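Local coordinates for interferon gamma receptor 1 (Gallus gallus, PDB 4EQ3), which probably binds interferon gamma as the ligand-binding chain of its cell-surface receptor, the extracellular part of which is described here, at residues A[191-196]-A[203-208]. Residues are numbered along the deposited sequence; the frame is centred on the assembly and turned at random.
Sequences SAKGHF and GASSEE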
ATOM      1  N   SER A 191       7.195  12.154  13.592  1.00 26.08           N
ATOM      2  CA  SER A 191       6.464  11.560  12.481  1.00 24.99           C
ATOM      3  C   SER A 191       7.325  10.487  11.829  1.00 24.90           C
ATOM      4  O   SER A 191       8.534  10.425  12.059  1.00 23.89           O
ATOM      5  CB  SER A 191       6.112  12.622  11.444  1.00 27.23           C
ATOM      6  OG  SER A 191       7.292  13.125  10.846  1.00 30.15           O
ATOM      7  N   ALA A 192       6.710   9.640  11.014  1.00 22.02           N
ATOM      8  CA  ALA A 192       7.462   8.555  10.390  1.00 22.98           C
ATOM      9  C   ALA A 192       6.960   8.229   8.987  1.00 20.34           C
ATOM     10  O   ALA A 192       5.809   8.526   8.655  1.00 18.36           O
ATOM     11  CB  ALA A 192       7.417   7.305  11.272  1.00 21.38           C
ATOM     12  N   LYS A 193       7.806   7.625   8.176  1.00 23.40           N
ATOM     13  CA  LYS A 193       7.455   7.115   6.856  1.00 24.21           C
ATOM     14  C   LYS A 193       7.984   5.697   6.645  1.00 23.94           C
ATOM     15  O   LYS A 193       9.023   5.388   7.073  1.00 24.53           O
ATOM     16  CB  LYS A 193       8.088   7.957   5.762  1.00 28.07           C
ATOM     17  CG  LYS A 193       7.558   9.254   5.492  1.00 29.65           C
ATOM     18  CD  LYS A 193       8.102   9.710   4.180  1.00 33.57           C
ATOM     19  CE  LYS A 193       9.162  10.652   4.307  1.00 36.23           C
ATOM     20  NZ  LYS A 193       9.241  11.512   3.175  1.00 40.90           N
ATOM     21  N   GLY A 194       7.262   4.862   5.941  1.00 19.95           N
ATOM     22  CA  GLY A 194       7.780   3.559   5.559  1.00 20.03           C
ATOM     23  C   GLY A 194       8.702   3.644   4.349  1.00 20.28           C
ATOM     24  O   GLY A 194       8.514   4.495   3.474  1.00 19.30           O
ATOM     25  N   HIS A 195       9.705   2.765   4.313  1.00 20.30           N
ATOM     26  CA  HIS A 195      10.634   2.651   3.188  1.00 20.21           C
ATOM     27  C   HIS A 195      10.759   1.178   2.812  1.00 22.01           C
ATOM     28  O   HIS A 195      10.823   0.319   3.687  1.00 22.06           O
ATOM     29  CB  HIS A 195      12.033   3.162   3.569  1.00 20.43           C
ATOM     30  CG  HIS A 195      12.162   4.656   3.598  1.00 20.96           C
ATOM     31  ND1 HIS A 195      11.745   5.423   4.670  1.00 26.29           N
ATOM     32  CD2 HIS A 195      12.693   5.523   2.705  1.00 23.59           C
ATOM     33  CE1 HIS A 195      11.999   6.696   4.423  1.00 24.18           C
ATOM     34  NE2 HIS A 195      12.569   6.786   3.236  1.00 26.15           N
ATOM     35  N   PHE A 196      10.788   0.882   1.517  1.00 18.90           N
ATOM     36  CA  PHE A 196      11.154  -0.451   1.050  1.00 21.89           C
ATOM     37  C   PHE A 196      12.354  -0.318   0.097  1.00 21.96           C
ATOM     38  O   PHE A 196      12.329   0.490  -0.833  1.00 21.76           O
ATOM     39  CB  PHE A 196       9.980  -1.145   0.344  1.00 21.00           C
ATOM     40  CG  PHE A 196       8.891  -1.651   1.285  1.00 19.63           C
ATOM     41  CD1 PHE A 196       7.752  -0.897   1.517  1.00 20.26           C
ATOM     42  CD2 PHE A 196       9.003  -2.889   1.898  1.00 21.03           C
ATOM     43  CE1 PHE A 196       6.747  -1.356   2.372  1.00 21.04           C
ATOM     44  CE2 PHE A 196       7.997  -3.365   2.755  1.00 22.69           C
ATOM     45  CZ  PHE A 196       6.870  -2.590   2.991  1.00 20.93           C
ATOM     46  N   GLY A 203       6.767   5.807   1.527  1.00 18.93           N
ATOM     47  CA  GLY A 203       5.397   6.090   1.919  1.00 18.60           C
ATOM     48  C   GLY A 203       5.147   7.509   2.389  1.00 19.46           C
ATOM     49  O   GLY A 203       6.079   8.292   2.569  1.00 20.54           O
ATOM     50  N   ALA A 204       3.873   7.844   2.573  1.00 21.60           N
ATOM     51  CA  ALA A 204       3.474   9.151   3.094  1.00 25.87           C
ATOM     52  C   ALA A 204       3.839   9.233   4.571  1.00 22.95           C
ATOM     53  O   ALA A 204       3.944   8.208   5.239  1.00 22.20           O
ATOM     54  CB  ALA A 204       1.971   9.361   2.915  1.00 23.30           C
ATOM     55  N   SER A 205       4.030  10.450   5.073  1.00 26.55           N
ATOM     56  CA  SER A 205       4.338  10.656   6.486  1.00 29.05           C
ATOM     57  C   SER A 205       3.105  10.512   7.359  1.00 28.86           C
ATOM     58  O   SER A 205       2.017  10.950   6.997  1.00 31.03           O
ATOM     59  CB  SER A 205       4.907  12.050   6.722  1.00 28.69           C
ATOM     60  OG  SER A 205       5.973  12.326   5.847  1.00 32.69           O
ATOM     61  N   SER A 206       3.280   9.913   8.526  1.00 25.43           N
ATOM     62  CA  SER A 206       2.228   9.915   9.522  1.00 23.47           C
ATOM     63  C   SER A 206       2.020  11.363   9.921  1.00 27.00           C
ATOM     64  O   SER A 206       2.869  12.207   9.643  1.00 25.43           O
ATOM     65  CB  SER A 206       2.661   9.104  10.740  1.00 25.94           C
ATOM     66  OG  SER A 206       3.830   9.653  11.327  1.00 24.10           O
ATOM     67  N   GLU A 207       0.905  11.671  10.573  1.00 36.45           N
ATOM     68  CA  GLU A 207       0.785  12.994  11.167  1.00 40.12           C
ATOM     69  C   GLU A 207       1.609  13.057  12.452  1.00 38.89           C
ATOM     70  O   GLU A 207       1.950  12.027  13.029  1.00 34.69           O
ATOM     71  CB  GLU A 207      -0.669  13.395  11.393  1.00 42.19           C
ATOM     72  CG  GLU A 207      -1.533  12.342  12.029  1.00 51.57           C
ATOM     73  CD  GLU A 207      -2.960  12.827  12.220  1.00 62.35           C
ATOM     74  OE1 GLU A 207      -3.144  13.915  12.827  1.00 60.99           O
ATOM     75  OE2 GLU A 207      -3.890  12.122  11.761  1.00 64.26           O
ATOM     76  N   GLU A 208       1.967  14.267  12.866  1.00 33.68           N
ATOM     77  CA  GLU A 208       2.843  14.441  14.007  1.00 32.19           C
ATOM     78  C   GLU A 208       2.173  13.974  15.292  1.00 33.05           C
ATOM     79  O   GLU A 208       0.989  14.240  15.513  1.00 30.83           O
ATOM     80  CB  GLU A 208       3.256  15.905  14.150  1.00 34.69           C
ATOM     81  CG  GLU A 208       4.394  16.342  13.239  1.00 42.38           C
ATOM     82  CD  GLU A 208       5.130  17.558  13.786  1.00 45.19           C
ATOM     83  OE1 GLU A 208       4.518  18.333  14.557  1.00 47.52           O
ATOM     84  OE2 GLU A 208       6.322  17.732  13.456  1.00 53.48           O
TER
HETATM   85  O   HOH W   1       7.840  11.826   8.684  1.00 36.85           O
HETATM   86  O   HOH W   2       4.559   5.636   5.198  1.00 36.85           O
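With chi1 at 60°, Ser206 holds OG between its own backbone N and carbonyl carbon, and from there the hydroxyl meets the amide of Ala192. Lys193 sets CG beside its backbone N (chi1 -74°), and its methylene chain, bent at chi3, passes Gly203 O and Ser205 OG. The Ser206 hydroxyl accepts the N-H of Ala192 at 2.9 Å from N to OG, where a regular sheet would offer a carbonyl. The backbone N of Ser206 returns a bond to the carbonyl of the same residue, Ala192 O, at 2.9 Å, almost straight at the hydrogen (166°). Serine suits the place because its short side chain brings an acceptor to the Ala192 amide while its own N-H bonds the Ala192 carbonyl. Further along, Gly203 N bonds Gly194 O at 2.9 Å, and a water links Gly194 N, from which it accepts, to Ala204 O, to which it donates. Lysine suits its partly exposed position, since its aliphatic part can lie against the neighbouring chain, Lys193 CG 3.5 Å from Ser205 OG. A second water, bound to Ser191 OG at 2.6 Å, makes a weak hydrogen bond to Ser205 OG. The hairpin of strands 186-196 and 201-213 belongs to the second fibronectin type III domain; strand 148-156 pairs with the other side of 186-196, while the side chains of Ala192 and Ser206 touch Pro112, in the loop before strand 113-119, and Leu114 within that strand.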